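Local coordinates for protein sortase, SrtB family (Streptococcus pneumoniae PCS8235, PDB 4Y4Q) that probably acts as a cysteine transpeptidase of the sortase B family that takes part in building the type II pilus, at residues I75-T80 against A142-Q147; L220-F225 against N230-V235; G108-D113 against V136-V141. All coordinates share one frame; numbering follows the deposited sequence.

Contact 1: I75-T80 against A142-Q147; sequences INVYGT and AKFADQ
V77 and T80, the first and last residues of a type II beta turn after strand 73-77 of the sortase beta-barrel, stand across from F144, which sits in a type I turn, K143 to D146, between helix 139-143 and helix 147-152. The backbones stay well apart: the nearest CA atoms, those of T80 and K143, are separated by 9.7 Å, and so the contact rests on side chains that bridge this gap. With CG anti to its carbonyl carbon (chi1 -74°), F144 sends its ring out toward the strand end while V77 reaches back from the opposite direction. The meeting is end-on for the ring: V77 CG1 lies near the ring plane at its edge, 4.1 Å from F144 CZ. T80 CG2 approaches the same CZ more obliquely and at longer range, 4.4 Å. Only 75 Å² is buried between the segments, consistent with a ring that has other neighbours, among them I169 and M172 of strand 163-176 and F149, which meets it edge-to-face. D146 caps the start of helix 147-152 through OD2 and the N of F149. T80 OG1 is hydrogen-bonded to I82 N as well as to the turn. The turn that starts at V77 is closed by one carbonyl with two donors: V77 O accepts T80 N at 3.1 Å, and it also takes T80 OG1 at 2.6 Å, with the hydroxyl tilted 27° from the carbonyl plane.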
loop_
_atom_site.group_PDB
_atom_site.type_symbol
_atom_site.label_atom_id
_atom_site.label_comp_id
_atom_site.label_asym_id
_atom_site.label_seq_id
_atom_site.Cartn_x
_atom_site.Cartn_y
_atom_site.Cartn_z
ATOM N N ILE A 75 7.670 -2.253 -5.065
ATOM C CA ILE A 75 6.500 -3.068 -4.739
ATOM C C ILE A 75 5.898 -3.734 -5.977
ATOM O O ILE A 75 5.743 -3.111 -7.036
ATOM C CB ILE A 75 5.413 -2.234 -3.999
ATOM C CG1 ILE A 75 4.235 -3.106 -3.563
ATOM C CG2 ILE A 75 4.918 -1.083 -4.856
ATOM C CD1 ILE A 75 3.428 -2.465 -2.409
ATOM N N ASN A 76 5.531 -5.002 -5.828
ATOM C CA ASN A 76 4.986 -5.778 -6.933
ATOM C C ASN A 76 3.778 -6.580 -6.448
ATOM O O ASN A 76 3.820 -7.166 -5.369
ATOM C CB ASN A 76 6.071 -6.719 -7.448
ATOM C CG ASN A 76 5.691 -7.409 -8.752
ATOM O OD1 ASN A 76 4.694 -7.069 -9.392
ATOM N ND2 ASN A 76 6.503 -8.380 -9.159
ATOM N N VAL A 77 2.697 -6.583 -7.226
ATOM C CA VAL A 77 1.598 -7.511 -6.993
ATOM C C VAL A 77 1.425 -8.394 -8.236
ATOM O O VAL A 77 1.105 -7.903 -9.331
ATOM C CB VAL A 77 0.284 -6.789 -6.670
ATOM C CG1 VAL A 77 -0.874 -7.805 -6.545
ATOM C CG2 VAL A 77 0.421 -5.984 -5.391
ATOM N N TYR A 78 1.643 -9.693 -8.062
ATOM C CA TYR A 78 1.739 -10.619 -9.190
ATOM C C TYR A 78 0.545 -10.561 -10.137
ATOM O O TYR A 78 -0.578 -10.350 -9.708
ATOM C CB TYR A 78 1.944 -12.042 -8.673
ATOM C CG TYR A 78 3.184 -12.179 -7.821
ATOM C CD1 TYR A 78 4.381 -11.604 -8.218
ATOM C CD2 TYR A 78 3.158 -12.873 -6.619
ATOM C CE1 TYR A 78 5.523 -11.723 -7.448
ATOM C CE2 TYR A 78 4.303 -12.992 -5.831
ATOM C CZ TYR A 78 5.479 -12.419 -6.259
ATOM O OH TYR A 78 6.617 -12.537 -5.493
ATOM N N GLY A 79 0.804 -10.737 -11.430
ATOM C CA GLY A 79 -0.245 -10.677 -12.433
ATOM C C GLY A 79 -0.949 -9.330 -12.580
ATOM O O GLY A 79 -1.964 -9.256 -13.270
ATOM N N THR A 80 -0.436 -8.271 -11.949
ATOM C CA THR A 80 -1.041 -6.947 -12.115
ATOM C C THR A 80 -0.048 -5.912 -12.629
ATOM O O THR A 80 1.135 -6.216 -12.787
ATOM C CB THR A 80 -1.598 -6.405 -10.799
ATOM O OG1 THR A 80 -0.513 -6.004 -9.952
ATOM C CG2 THR A 80 -2.459 -7.450 -10.090
ATOM N N ALA A 142 -8.188 -0.247 -8.393
ATOM C CA ALA A 142 -9.648 -0.260 -8.428
ATOM C C ALA A 142 -10.216 -1.603 -8.893
ATOM O O ALA A 142 -11.383 -1.905 -8.631
ATOM C CB ALA A 142 -10.160 0.848 -9.331
ATOM N N LYS A 143 -9.409 -2.408 -9.591
ATOM C CA LYS A 143 -9.912 -3.686 -10.100
ATOM C C LYS A 143 -10.136 -4.664 -8.963
ATOM O O LYS A 143 -10.861 -5.645 -9.119
ATOM C CB LYS A 143 -8.975 -4.301 -11.144
ATOM C CG LYS A 143 -8.750 -3.451 -12.375
ATOM C CD LYS A 143 -8.096 -4.268 -13.479
ATOM C CE LYS A 143 -7.680 -3.384 -14.652
ATOM N NZ LYS A 143 -6.990 -4.193 -15.699
ATOM N N PHE A 144 -9.517 -4.399 -7.816
ATOM C CA PHE A 144 -9.734 -5.244 -6.641
ATOM C C PHE A 144 -11.157 -5.107 -6.084
ATOM O O PHE A 144 -11.556 -5.861 -5.199
ATOM C CB PHE A 144 -8.689 -4.947 -5.554
ATOM C CG PHE A 144 -7.317 -5.495 -5.868
ATOM C CD1 PHE A 144 -6.415 -4.763 -6.629
ATOM C CD2 PHE A 144 -6.940 -6.754 -5.419
ATOM C CE1 PHE A 144 -5.147 -5.282 -6.929
ATOM C CE2 PHE A 144 -5.671 -7.278 -5.712
ATOM C CZ PHE A 144 -4.779 -6.545 -6.467
ATOM N N ALA A 145 -11.930 -4.159 -6.607
ATOM C CA ALA A 145 -13.336 -4.060 -6.224
ATOM C C ALA A 145 -14.159 -5.210 -6.810
ATOM O O ALA A 145 -15.270 -5.478 -6.350
ATOM C CB ALA A 145 -13.917 -2.716 -6.633
ATOM N N ASP A 146 -13.608 -5.889 -7.815
ATOM C CA ASP A 146 -14.258 -7.060 -8.411
ATOM C C ASP A 146 -13.920 -8.340 -7.635
ATOM O O ASP A 146 -12.749 -8.616 -7.350
ATOM C CB ASP A 146 -13.861 -7.206 -9.881
ATOM C CG ASP A 146 -14.544 -8.384 -10.554
ATOM O OD1 ASP A 146 -15.784 -8.335 -10.741
ATOM O OD2 ASP A 146 -13.840 -9.359 -10.899
ATOM N N GLN A 147 -14.953 -9.103 -7.282
ATOM C CA GLN A 147 -14.801 -10.302 -6.459
ATOM C C GLN A 147 -13.732 -11.243 -7.021
ATOM O O GLN A 147 -12.804 -11.641 -6.319
ATOM C CB GLN A 147 -16.150 -11.038 -6.352
ATOM C CG GLN A 147 -16.176 -12.220 -5.358
ATOM C CD GLN A 147 -15.938 -11.780 -3.912
ATOM O OE1 GLN A 147 -14.826 -11.902 -3.378
ATOM N NE2 GLN A 147 -16.981 -11.254 -3.278
#

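Contact 2: L220-F225 against N230-V235; sequences LLSTCF and NGRHIV
L221 and V235 exchange two backbone hydrogen bonds, L221 N to V235 O at 2.9 Å and V235 N to L221 O at 3.0 Å, and T223 and H233 repeat the pattern. These are the hydrogen-bonded pairs of an antiparallel beta hairpin. In the second pair, T223 N donates to H233 O at 2.8 Å and H233 N to T223 O at 2.7 Å, the latter nearly straight at 170°. Between them S222 and I234 form a non-hydrogen-bonded pair, where I234 CA approaches L221 O as a CA-H...O contact. Near the turn, G231 O accepts F225 N and R232 NH1 from opposite faces of its carbonyl plane; the R232 bond, 3.1 Å, lies almost in the guanidinium plane. Both polar side chains in mid-strand are satisfied elsewhere: S222 OG by Y183 OH, T223 OG1 by the carbonyl of G129. F225 and H233 meet obliquely, ring centroids 4.0 Å apart and planes at 37°, with F225 CB over the imidazole face, although F225 is poorly ordered. L221, T223 and C224 fit the Leu-x-Thr-Cys part of the sortase TLxTC signature, so C224 and R232 are probably the catalytic cysteine and arginine, as in other sortases; R232 CD lies 3.9 Å from C224 CA. Strand 124-129 pairs with strand 218-225 and strand 163-176 with strand 231-240, while V141 of helix 139-143 packs on T223 and H233.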
loop_
_atom_site.group_PDB
_atom_site.type_symbol
_atom_site.label_atom_id
_atom_site.label_comp_id
_atom_site.label_asym_id
_atom_site.label_seq_id
_atom_site.Cartn_x
_atom_site.Cartn_y
_atom_site.Cartn_z
ATOM N N LEU A 220 -1.084 -0.100 3.589
ATOM C CA LEU A 220 -2.289 0.358 2.908
ATOM C C LEU A 220 -1.873 1.056 1.631
ATOM O O LEU A 220 -1.170 2.078 1.659
ATOM C CB LEU A 220 -3.111 1.323 3.767
ATOM C CG LEU A 220 -3.919 0.765 4.946
ATOM C CD1 LEU A 220 -3.001 0.368 6.088
ATOM C CD2 LEU A 220 -4.920 1.785 5.434
ATOM N N LEU A 221 -2.292 0.506 0.502
ATOM C CA LEU A 221 -1.970 1.141 -0.770
ATOM C C LEU A 221 -3.222 1.853 -1.253
ATOM O O LEU A 221 -4.255 1.221 -1.498
ATOM C CB LEU A 221 -1.491 0.105 -1.793
ATOM C CG LEU A 221 -1.410 0.552 -3.260
ATOM C CD1 LEU A 221 -0.493 1.741 -3.434
ATOM C CD2 LEU A 221 -0.950 -0.608 -4.145
ATOM N N SER A 222 -3.119 3.166 -1.412
ATOM C CA SER A 222 -4.295 4.003 -1.624
ATOM C C SER A 222 -4.192 4.796 -2.919
ATOM O O SER A 222 -3.146 5.382 -3.210
ATOM C CB SER A 222 -4.422 4.975 -0.433
ATOM O OG SER A 222 -5.366 6.012 -0.679
ATOM N N THR A 223 -5.281 4.854 -3.679
ATOM C CA THR A 223 -5.281 5.612 -4.924
ATOM C C THR A 223 -6.625 6.278 -5.215
ATOM O O THR A 223 -7.630 5.981 -4.560
ATOM C CB THR A 223 -4.912 4.730 -6.123
ATOM O OG1 THR A 223 -4.555 5.567 -7.230
ATOM C CG2 THR A 223 -6.093 3.865 -6.513
ATOM N N CYS A 224 -6.638 7.160 -6.216
ATOM C CA CYS A 224 -7.820 7.955 -6.522
ATOM C C CYS A 224 -9.008 7.109 -7.005
ATOM O O CYS A 224 -8.842 6.178 -7.801
ATOM C CB CYS A 224 -7.489 9.030 -7.562
ATOM S SG CYS A 224 -6.411 10.348 -6.968
ATOM N N PHE A 225 -10.201 7.427 -6.495
ATOM C CA PHE A 225 -11.453 6.871 -7.017
ATOM C C PHE A 225 -12.118 7.948 -7.874
ATOM O O PHE A 225 -12.622 8.953 -7.366
ATOM C CB PHE A 225 -12.386 6.424 -5.880
ATOM C CG PHE A 225 -13.560 5.587 -6.334
ATOM C CD1 PHE A 225 -13.724 5.241 -7.673
ATOM C CD2 PHE A 225 -14.503 5.145 -5.415
ATOM C CE1 PHE A 225 -14.799 4.467 -8.085
ATOM C CE2 PHE A 225 -15.588 4.374 -5.822
ATOM C CZ PHE A 225 -15.734 4.035 -7.161
ATOM N N ASN A 230 -13.569 12.958 -4.050
ATOM C CA ASN A 230 -12.850 12.695 -2.857
ATOM C C ASN A 230 -12.849 11.237 -2.438
ATOM O O ASN A 230 -12.394 10.917 -1.380
ATOM C CB ASN A 230 -13.323 13.600 -1.751
ATOM C CG ASN A 230 -12.182 14.253 -1.056
ATOM O OD1 ASN A 230 -12.085 14.210 0.147
ATOM N ND2 ASN A 230 -11.279 14.807 -1.820
ATOM N N GLY A 231 -13.324 10.360 -3.303
ATOM C CA GLY A 231 -13.248 8.933 -3.081
ATOM C C GLY A 231 -11.871 8.355 -3.318
ATOM O O GLY A 231 -11.153 8.813 -4.176
ATOM N N ARG A 232 -11.519 7.341 -2.548
ATOM C CA ARG A 232 -10.264 6.628 -2.713
ATOM C C ARG A 232 -10.429 5.100 -2.695
ATOM O O ARG A 232 -11.326 4.584 -2.084
ATOM C CB ARG A 232 -9.278 7.018 -1.619
ATOM C CG ARG A 232 -8.896 8.469 -1.554
ATOM C CD ARG A 232 -8.064 8.930 -2.715
ATOM N NE ARG A 232 -7.599 10.299 -2.566
ATOM C CZ ARG A 232 -8.242 11.380 -2.981
ATOM N NH1 ARG A 232 -9.412 11.288 -3.564
ATOM N NH2 ARG A 232 -7.706 12.561 -2.805
ATOM N N HIS A 233 -9.508 4.402 -3.346
ATOM C CA HIS A 233 -9.484 2.939 -3.334
ATOM C C HIS A 233 -8.283 2.486 -2.518
ATOM O O HIS A 233 -7.196 3.050 -2.674
ATOM C CB HIS A 233 -9.273 2.405 -4.752
ATOM C CG HIS A 233 -10.478 2.477 -5.631
ATOM N ND1 HIS A 233 -11.678 1.880 -5.305
ATOM C CD2 HIS A 233 -10.652 3.032 -6.852
ATOM C CE1 HIS A 233 -12.543 2.078 -6.282
ATOM N NE2 HIS A 233 -11.947 2.773 -7.232
ATOM N N ILE A 234 -8.451 1.467 -1.671
ATOM C CA ILE A 234 -7.332 0.943 -0.896
ATOM C C ILE A 234 -7.260 -0.582 -0.946
ATOM O O ILE A 234 -8.289 -1.255 -0.793
ATOM C CB ILE A 234 -7.431 1.388 0.581
ATOM C CG1 ILE A 234 -7.382 2.918 0.704
ATOM C CG2 ILE A 234 -6.328 0.743 1.434
ATOM C CD1 ILE A 234 -7.701 3.414 2.099
ATOM N N VAL A 235 -6.068 -1.136 -1.188
ATOM C CA VAL A 235 -5.843 -2.554 -0.891
ATOM C C VAL A 235 -4.909 -2.649 0.298
ATOM O O VAL A 235 -3.993 -1.840 0.438
ATOM C CB VAL A 235 -5.304 -3.421 -2.085
ATOM C CG1 VAL A 235 -6.315 -3.501 -3.188
ATOM C CG2 VAL A 235 -3.989 -2.908 -2.605
#

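Contact 3: G108-D113 against V136-V141; sequences GAIFLD and VMFGDV
F138 lays the far end of its ring against I110 and the carbonyl of A109, where the chain after V136 leads to helix 139-143. F138 CE2 lies 4.1 Å from I110 CG1, and the two side chains slide past each other in opposite directions. Beside it, F138 CZ comes within 3.9 Å of A109 O. Both partners meet the ring obliquely, so the evidence is for van der Waals packing alone. The aromatic group is placed by a chi1 of -59°, which sets CG beside the backbone N and swings the ring toward strand 110-112. A second patch lies earlier in both segments. V136 straddles G108 with its two methyls, CG1 at 3.8 Å and CG2 at 3.9 Å from G108 CA, and the glycine has a positive phi of 94° there. V136 is poorly ordered, which makes this half of the contact less certain than the half around F138. In all, 154 Å² is buried. Beyond the two segments, Y84 of strand 83-88 meets the F138 ring edge-to-face and T223 touches F138 as well. I110 also packs on L86, I127 and L221, which places its side chain among three neighbouring strands. F138 O accepts V141 N at 3.0 Å. Packing of this kind joins strand 110-112 of the sortase beta-barrel to the connection, bearing helix 139-143, that follows strand 124-129.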
loop_
_atom_site.group_PDB
_atom_site.type_symbol
_atom_site.label_atom_id
_atom_site.label_comp_id
_atom_site.label_asym_id
_atom_site.label_seq_id
_atom_site.Cartn_x
_atom_site.Cartn_y
_atom_site.Cartn_z
ATOM N N GLY A 108 5.960 5.431 -13.084
ATOM C CA GLY A 108 5.139 5.918 -11.986
ATOM C C GLY A 108 5.879 5.727 -10.674
ATOM O O GLY A 108 6.920 5.079 -10.645
ATOM N N ALA A 109 5.364 6.283 -9.586
ATOM C CA ALA A 109 6.017 6.119 -8.288
ATOM C C ALA A 109 4.999 6.160 -7.160
ATOM O O ALA A 109 3.974 6.829 -7.272
ATOM C CB ALA A 109 7.095 7.184 -8.083
ATOM N N ILE A 110 5.292 5.451 -6.073
ATOM C CA ILE A 110 4.376 5.343 -4.943
ATOM C C ILE A 110 5.011 5.945 -3.697
ATOM O O ILE A 110 6.130 5.575 -3.346
ATOM C CB ILE A 110 4.020 3.877 -4.699
ATOM C CG1 ILE A 110 2.966 3.430 -5.710
ATOM C CG2 ILE A 110 3.471 3.676 -3.315
ATOM C CD1 ILE A 110 2.552 2.007 -5.508
ATOM N N PHE A 111 4.309 6.874 -3.043
ATOM C CA PHE A 111 4.873 7.653 -1.932
ATOM C C PHE A 111 4.446 7.147 -0.557
ATOM O O PHE A 111 3.252 6.992 -0.288
ATOM C CB PHE A 111 4.417 9.102 -2.028
ATOM C CG PHE A 111 4.999 9.853 -3.188
ATOM C CD1 PHE A 111 4.596 9.582 -4.493
ATOM C CD2 PHE A 111 5.934 10.858 -2.972
ATOM C CE1 PHE A 111 5.127 10.290 -5.562
ATOM C CE2 PHE A 111 6.470 11.575 -4.039
ATOM C CZ PHE A 111 6.068 11.289 -5.334
ATOM N N LEU A 112 5.414 6.913 0.320
ATOM C CA LEU A 112 5.111 6.577 1.705
ATOM C C LEU A 112 4.629 7.852 2.372
ATOM O O LEU A 112 5.122 8.941 2.059
ATOM C CB LEU A 112 6.355 6.079 2.438
ATOM C CG LEU A 112 6.760 4.609 2.336
ATOM C CD1 LEU A 112 6.940 4.154 0.880
ATOM C CD2 LEU A 112 8.047 4.380 3.124
ATOM N N ASP A 113 3.656 7.726 3.269
ATOM C CA ASP A 113 3.227 8.866 4.074
ATOM C C ASP A 113 4.459 9.421 4.777
ATOM O O ASP A 113 5.273 8.660 5.298
ATOM C CB ASP A 113 2.195 8.415 5.108
ATOM C CG ASP A 113 1.448 9.580 5.732
ATOM O OD1 ASP A 113 2.047 10.327 6.558
ATOM O OD2 ASP A 113 0.253 9.747 5.388
ATOM N N VAL A 136 0.817 8.611 -15.649
ATOM C CA VAL A 136 0.595 7.305 -15.039
ATOM C C VAL A 136 -0.678 7.287 -14.190
ATOM O O VAL A 136 -1.079 8.308 -13.617
ATOM C CB VAL A 136 1.808 6.852 -14.190
ATOM C CG1 VAL A 136 1.881 7.644 -12.893
ATOM C CG2 VAL A 136 1.743 5.356 -13.905
ATOM N N MET A 137 -1.322 6.126 -14.145
ATOM C CA MET A 137 -2.464 5.914 -13.271
ATOM C C MET A 137 -2.287 4.578 -12.587
ATOM O O MET A 137 -1.324 3.854 -12.847
ATOM C CB MET A 137 -3.774 5.943 -14.055
ATOM C CG MET A 137 -3.983 7.224 -14.850
ATOM S SD MET A 137 -5.382 7.160 -15.984
ATOM C CE MET A 137 -4.989 5.670 -16.890
ATOM N N PHE A 138 -3.223 4.249 -11.715
ATOM C CA PHE A 138 -3.075 3.086 -10.863
ATOM C C PHE A 138 -4.343 2.281 -10.981
ATOM O O PHE A 138 -4.940 1.864 -9.985
ATOM C CB PHE A 138 -2.777 3.536 -9.430
ATOM C CG PHE A 138 -1.537 4.368 -9.335
ATOM C CD1 PHE A 138 -1.587 5.740 -9.552
ATOM C CD2 PHE A 138 -0.303 3.771 -9.103
ATOM C CE1 PHE A 138 -0.428 6.515 -9.511
ATOM C CE2 PHE A 138 0.859 4.531 -9.059
ATOM C CZ PHE A 138 0.797 5.911 -9.260
ATOM N N GLY A 139 -4.727 2.071 -12.240
ATOM C CA GLY A 139 -5.975 1.438 -12.610
ATOM C C GLY A 139 -6.210 0.078 -11.992
ATOM O O GLY A 139 -7.360 -0.264 -11.710
ATOM N N ASP A 140 -5.144 -0.694 -11.775
ATOM C CA ASP A 140 -5.298 -2.047 -11.236
ATOM C C ASP A 140 -5.776 -2.040 -9.787
ATOM O O ASP A 140 -6.409 -3.000 -9.331
ATOM C CB ASP A 140 -4.013 -2.871 -11.389
ATOM C CG ASP A 140 -3.845 -3.463 -12.800
ATOM O OD1 ASP A 140 -4.505 -2.998 -13.757
ATOM O OD2 ASP A 140 -3.031 -4.397 -12.950
ATOM N N VAL A 141 -5.504 -0.963 -9.057
ATOM C CA VAL A 141 -5.965 -0.918 -7.668
ATOM C C VAL A 141 -7.490 -1.046 -7.593
ATOM O O VAL A 141 -8.019 -1.878 -6.850
ATOM C CB VAL A 141 -5.480 0.345 -6.925
ATOM C CG1 VAL A 141 -5.855 0.274 -5.452
ATOM C CG2 VAL A 141 -3.980 0.480 -7.054
#

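The three contacts lie close together, with centres about 13 Å (1 and 2), 12 Å (1 and 3) and 10 Å (2 and 3) apart. Helix 139-143 is common to contacts 1 and 3 and also reaches the hairpin of contact 2: V141 CB lies 3.6 Å from T223 CG2, and A142 CB 3.3 Å from H233 CD2. F144 CG continues this packing at 3.5 Å from V235 CG1. L221 CD1 and I110 CD1, 3.7 Å apart, join contacts 2 and 3. The probable active centre is at C224 and R232 of contact 2; H130, just after strand 124-129, is probably the catalytic histidine, as in other sortases, and its ring meets F111 of contact 3.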